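Local coordinates for proliferating cell nuclear antigen (Entamoeba histolytica, PDB 3P91), which probably encircles DNA as a trimeric sliding clamp, raising the processivity of DNA polymerase delta during replication, at residues A[6-20]-A[57-71]. Numbering follows the deposited sequence.
Sequences AFHAKFKEAALFKRV and IETDAFDEFQCLKPI
K10 O accepts two backbone N-H groups at a classic beta bulge: D63 N at 2.8 Å and, weakly, E64 N. The bulge interrupts the antiparallel pairing of strand 7-11 with edge strand 62-66 in the N-terminal domain of the PCNA clamp. On the H8 side of it, H8 and Q66 bond in both directions. On the face bearing H8, K10 and E64, the E64 carboxylate has two partners: H8 NE2 gives a nearly straight bond (175°, 2.6 Å) to OE2, met nearly along its C-O axis, while K10 NZ lies over the carboxylate face, in a salt bridge with OE1 at 3.1 Å. H8 ND1 bonds to D96, fixing the imidazole's rotation; the acidic neighbours probably favour its protonation. A9 and F65 lie on the other face. With CG anti to the backbone N (chi1 -177°), F7 turns its edge to F65 in an offset edge-to-face pair, planes 78° apart. At the bulge, F17 CB and F62 CE1 lie over opposite faces of F11, both toward the rim, the F11 and F62 rings oblique. On the K12 side, the K12 backbone N-H bonds to A61 O, and the extended side chain crosses D63 to hydrogen-bond D60 O from NZ at 2.9 Å.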
# COMPACT_ATOMS: atom_id res chain seq x y z
N ALA A 6 -36.05 -13.44 -17.75
CA ALA A 6 -35.63 -12.93 -19.06
C ALA A 6 -34.18 -13.29 -19.35
O ALA A 6 -33.80 -13.50 -20.51
CB ALA A 6 -35.82 -11.43 -19.11
N PHE A 7 -33.38 -13.37 -18.30
CA PHE A 7 -31.97 -13.67 -18.45
C PHE A 7 -31.43 -14.42 -17.24
O PHE A 7 -31.65 -14.03 -16.10
CB PHE A 7 -31.18 -12.38 -18.69
CG PHE A 7 -29.72 -12.60 -18.93
CD1 PHE A 7 -29.28 -13.33 -20.02
CD2 PHE A 7 -28.77 -12.07 -18.07
CE1 PHE A 7 -27.94 -13.54 -20.24
CE2 PHE A 7 -27.42 -12.28 -18.28
CZ PHE A 7 -27.01 -13.01 -19.37
N HIS A 8 -30.74 -15.52 -17.51
CA HIS A 8 -30.02 -16.26 -16.48
C HIS A 8 -28.64 -16.69 -16.99
O HIS A 8 -28.51 -17.24 -18.08
CB HIS A 8 -30.84 -17.46 -16.01
CG HIS A 8 -30.08 -18.43 -15.17
ND1 HIS A 8 -29.75 -18.19 -13.86
CD2 HIS A 8 -29.57 -19.66 -15.47
CE1 HIS A 8 -29.07 -19.22 -13.38
NE2 HIS A 8 -28.95 -20.12 -14.33
N ALA A 9 -27.61 -16.46 -16.19
CA ALA A 9 -26.27 -16.85 -16.59
C ALA A 9 -25.38 -17.18 -15.40
O ALA A 9 -25.30 -16.42 -14.45
CB ALA A 9 -25.63 -15.75 -17.44
N LYS A 10 -24.72 -18.33 -15.46
CA LYS A 10 -23.69 -18.65 -14.48
C LYS A 10 -22.35 -18.84 -15.14
O LYS A 10 -22.22 -19.65 -16.05
CB LYS A 10 -24.03 -19.89 -13.67
CG LYS A 10 -22.97 -20.21 -12.63
CD LYS A 10 -23.35 -21.44 -11.85
CE LYS A 10 -23.39 -22.64 -12.77
NZ LYS A 10 -24.52 -23.56 -12.45
N PHE A 11 -21.35 -18.12 -14.66
CA PHE A 11 -20.04 -18.17 -15.26
C PHE A 11 -19.32 -19.46 -14.92
O PHE A 11 -19.54 -20.04 -13.86
CB PHE A 11 -19.21 -16.97 -14.82
CG PHE A 11 -19.66 -15.69 -15.42
CD1 PHE A 11 -19.07 -15.20 -16.58
CD2 PHE A 11 -20.69 -14.96 -14.85
CE1 PHE A 11 -19.49 -14.01 -17.14
CE2 PHE A 11 -21.12 -13.77 -15.41
CZ PHE A 11 -20.51 -13.30 -16.56
N LYS A 12 -18.47 -19.91 -15.82
CA LYS A 12 -17.53 -20.98 -15.51
C LYS A 12 -16.54 -20.44 -14.49
O LYS A 12 -16.25 -21.10 -13.49
CB LYS A 12 -16.82 -21.47 -16.77
CG LYS A 12 -17.68 -22.41 -17.60
CD LYS A 12 -17.04 -22.76 -18.92
CE LYS A 12 -17.82 -23.85 -19.63
NZ LYS A 12 -17.35 -24.09 -21.02
N GLU A 13 -16.02 -19.24 -14.75
CA GLU A 13 -15.07 -18.60 -13.85
C GLU A 13 -15.52 -17.19 -13.48
O GLU A 13 -15.75 -16.36 -14.35
CB GLU A 13 -13.68 -18.52 -14.50
CG GLU A 13 -13.03 -19.88 -14.77
CD GLU A 13 -12.74 -20.67 -13.51
OE1 GLU A 13 -12.69 -21.92 -13.59
OE2 GLU A 13 -12.54 -20.06 -12.43
N ALA A 14 -15.62 -16.92 -12.18
CA ALA A 14 -16.02 -15.60 -11.72
C ALA A 14 -14.97 -14.53 -12.04
O ALA A 14 -15.30 -13.37 -12.28
CB ALA A 14 -16.34 -15.62 -10.23
N ALA A 15 -13.71 -14.95 -12.05
CA ALA A 15 -12.60 -14.05 -12.37
C ALA A 15 -12.82 -13.35 -13.71
O ALA A 15 -12.53 -12.17 -13.85
CB ALA A 15 -11.30 -14.82 -12.39
N LEU A 16 -13.35 -14.09 -14.68
CA LEU A 16 -13.56 -13.57 -16.03
C LEU A 16 -14.38 -12.28 -16.05
O LEU A 16 -13.99 -11.30 -16.67
CB LEU A 16 -14.22 -14.64 -16.91
CG LEU A 16 -14.30 -14.48 -18.44
CD1 LEU A 16 -15.52 -13.70 -18.87
CD2 LEU A 16 -13.03 -13.85 -18.97
N PHE A 17 -15.52 -12.28 -15.36
CA PHE A 17 -16.41 -11.13 -15.40
C PHE A 17 -15.91 -9.96 -14.54
O PHE A 17 -16.16 -8.80 -14.85
CB PHE A 17 -17.82 -11.53 -14.99
CG PHE A 17 -18.86 -10.50 -15.29
CD1 PHE A 17 -19.04 -10.05 -16.59
CD2 PHE A 17 -19.67 -10.00 -14.29
CE1 PHE A 17 -20.01 -9.10 -16.88
CE2 PHE A 17 -20.64 -9.06 -14.57
CZ PHE A 17 -20.81 -8.61 -15.87
N LYS A 18 -15.22 -10.28 -13.46
CA LYS A 18 -14.58 -9.26 -12.63
C LYS A 18 -13.50 -8.55 -13.42
O LYS A 18 -13.39 -7.32 -13.38
CB LYS A 18 -13.97 -9.90 -11.39
CG LYS A 18 -15.00 -10.57 -10.49
CD LYS A 18 -14.36 -11.26 -9.29
CE LYS A 18 -13.73 -10.27 -8.35
NZ LYS A 18 -13.39 -10.92 -7.07
N ARG A 19 -12.69 -9.32 -14.13
CA ARG A 19 -11.63 -8.76 -14.97
C ARG A 19 -12.19 -7.95 -16.13
O ARG A 19 -11.66 -6.90 -16.48
CB ARG A 19 -10.75 -9.89 -15.49
CG ARG A 19 -10.01 -10.56 -14.38
CD ARG A 19 -9.35 -11.83 -14.82
NE ARG A 19 -8.50 -12.33 -13.75
CZ ARG A 19 -7.94 -13.53 -13.73
NH1 ARG A 19 -8.14 -14.38 -14.73
NH2 ARG A 19 -7.18 -13.88 -12.69
N VAL A 20 -13.26 -8.45 -16.73
CA VAL A 20 -13.94 -7.72 -17.79
C VAL A 20 -14.35 -6.34 -17.30
O VAL A 20 -14.03 -5.33 -17.92
CB VAL A 20 -15.18 -8.50 -18.25
CG1 VAL A 20 -16.17 -7.59 -18.96
CG2 VAL A 20 -14.77 -9.66 -19.12
N ILE A 57 -18.45 -11.53 -24.72
CA ILE A 57 -18.35 -12.75 -23.95
C ILE A 57 -19.25 -13.78 -24.62
O ILE A 57 -20.42 -13.54 -24.85
CB ILE A 57 -18.78 -12.56 -22.50
CG1 ILE A 57 -18.12 -11.32 -21.92
CG2 ILE A 57 -18.39 -13.79 -21.69
CD1 ILE A 57 -18.56 -11.00 -20.53
N GLU A 58 -18.68 -14.93 -24.94
CA GLU A 58 -19.42 -15.97 -25.63
C GLU A 58 -20.11 -16.90 -24.66
O GLU A 58 -19.78 -16.92 -23.47
CB GLU A 58 -18.48 -16.77 -26.51
CG GLU A 58 -17.82 -15.97 -27.61
CD GLU A 58 -17.34 -16.87 -28.73
OE1 GLU A 58 -18.10 -17.03 -29.71
OE2 GLU A 58 -16.23 -17.43 -28.60
N THR A 59 -21.04 -17.70 -25.17
CA THR A 59 -21.81 -18.61 -24.31
C THR A 59 -20.95 -19.74 -23.73
O THR A 59 -21.32 -20.35 -22.72
CB THR A 59 -23.11 -19.16 -25.00
OG1 THR A 59 -22.78 -19.88 -26.20
CG2 THR A 59 -24.06 -18.01 -25.34
N ASP A 60 -19.79 -19.99 -24.35
CA ASP A 60 -18.82 -20.97 -23.86
C ASP A 60 -18.13 -20.55 -22.56
O ASP A 60 -17.41 -21.34 -21.94
CB ASP A 60 -17.75 -21.24 -24.92
CG ASP A 60 -18.18 -22.26 -25.95
OD1 ASP A 60 -18.00 -22.01 -27.16
OD2 ASP A 60 -18.69 -23.33 -25.55
N ALA A 61 -18.35 -19.31 -22.15
CA ALA A 61 -17.77 -18.80 -20.92
C ALA A 61 -18.63 -19.15 -19.69
O ALA A 61 -18.24 -18.89 -18.55
CB ALA A 61 -17.57 -17.29 -21.02
N PHE A 62 -19.79 -19.75 -19.94
CA PHE A 62 -20.77 -20.03 -18.90
C PHE A 62 -21.06 -21.51 -18.75
O PHE A 62 -20.99 -22.27 -19.72
CB PHE A 62 -22.07 -19.30 -19.20
CG PHE A 62 -21.89 -17.85 -19.52
CD1 PHE A 62 -22.00 -16.89 -18.53
CD2 PHE A 62 -21.62 -17.44 -20.82
CE1 PHE A 62 -21.83 -15.55 -18.82
CE2 PHE A 62 -21.45 -16.11 -21.12
CZ PHE A 62 -21.55 -15.16 -20.13
N ASP A 63 -21.39 -21.91 -17.53
CA ASP A 63 -21.89 -23.26 -17.26
C ASP A 63 -23.39 -23.35 -17.55
O ASP A 63 -23.88 -24.40 -17.96
CB ASP A 63 -21.60 -23.66 -15.82
CG ASP A 63 -20.17 -24.10 -15.63
OD1 ASP A 63 -19.60 -23.85 -14.54
OD2 ASP A 63 -19.61 -24.70 -16.57
N GLU A 64 -24.10 -22.25 -17.30
CA GLU A 64 -25.51 -22.13 -17.68
C GLU A 64 -25.72 -20.80 -18.39
O GLU A 64 -25.09 -19.79 -18.04
CB GLU A 64 -26.41 -22.18 -16.45
CG GLU A 64 -26.20 -23.40 -15.59
CD GLU A 64 -27.09 -23.41 -14.36
OE1 GLU A 64 -27.24 -24.48 -13.73
OE2 GLU A 64 -27.64 -22.34 -14.03
N PHE A 65 -26.58 -20.80 -19.40
CA PHE A 65 -26.88 -19.58 -20.13
C PHE A 65 -28.23 -19.65 -20.83
O PHE A 65 -28.50 -20.56 -21.60
CB PHE A 65 -25.77 -19.25 -21.15
CG PHE A 65 -25.86 -17.85 -21.70
CD1 PHE A 65 -25.18 -16.81 -21.10
CD2 PHE A 65 -26.65 -17.58 -22.81
CE1 PHE A 65 -25.27 -15.53 -21.59
CE2 PHE A 65 -26.75 -16.29 -23.31
CZ PHE A 65 -26.05 -15.27 -22.70
N GLN A 66 -29.07 -18.68 -20.53
CA GLN A 66 -30.38 -18.58 -21.12
C GLN A 66 -30.68 -17.12 -21.37
O GLN A 66 -30.64 -16.31 -20.45
CB GLN A 66 -31.44 -19.19 -20.19
CG GLN A 66 -32.89 -18.89 -20.58
CD GLN A 66 -33.31 -19.55 -21.89
OE1 GLN A 66 -32.55 -20.33 -22.49
NE2 GLN A 66 -34.52 -19.24 -22.35
N CYS A 67 -30.96 -16.80 -22.62
CA CYS A 67 -31.42 -15.47 -22.99
C CYS A 67 -32.17 -15.67 -24.29
O CYS A 67 -31.59 -15.66 -25.36
CB CYS A 67 -30.24 -14.51 -23.17
SG CYS A 67 -30.68 -12.77 -23.18
N LEU A 68 -33.47 -15.91 -24.17
CA LEU A 68 -34.29 -16.32 -25.31
C LEU A 68 -34.44 -15.16 -26.27
O LEU A 68 -34.29 -15.31 -27.49
CB LEU A 68 -35.66 -16.81 -24.83
CG LEU A 68 -36.48 -17.61 -25.85
CD1 LEU A 68 -35.90 -19.02 -25.99
CD2 LEU A 68 -37.95 -17.68 -25.48
N LYS A 69 -34.76 -14.00 -25.72
CA LYS A 69 -34.89 -12.79 -26.52
C LYS A 69 -33.83 -11.79 -26.07
O LYS A 69 -33.48 -11.72 -24.89
CB LYS A 69 -36.30 -12.22 -26.37
CG LYS A 69 -37.39 -13.22 -26.72
CD LYS A 69 -38.81 -12.63 -26.66
N PRO A 70 -33.31 -11.00 -27.02
CA PRO A 70 -32.28 -9.99 -26.72
C PRO A 70 -32.75 -8.96 -25.71
O PRO A 70 -33.88 -8.48 -25.77
CB PRO A 70 -32.05 -9.32 -28.08
CG PRO A 70 -32.50 -10.32 -29.08
CD PRO A 70 -33.65 -11.03 -28.45
N ILE A 71 -31.87 -8.62 -24.78
CA ILE A 71 -32.13 -7.56 -23.82
C ILE A 71 -30.88 -6.69 -23.72
O ILE A 71 -29.79 -7.13 -24.08
CB ILE A 71 -32.45 -8.12 -22.44
CG1 ILE A 71 -31.24 -8.83 -21.86
CG2 ILE A 71 -33.61 -9.10 -22.53
CD1 ILE A 71 -31.57 -9.61 -20.61
O HOH W 1 -34.49 -16.28 -21.17
O HOH W 2 -16.47 -17.74 -17.35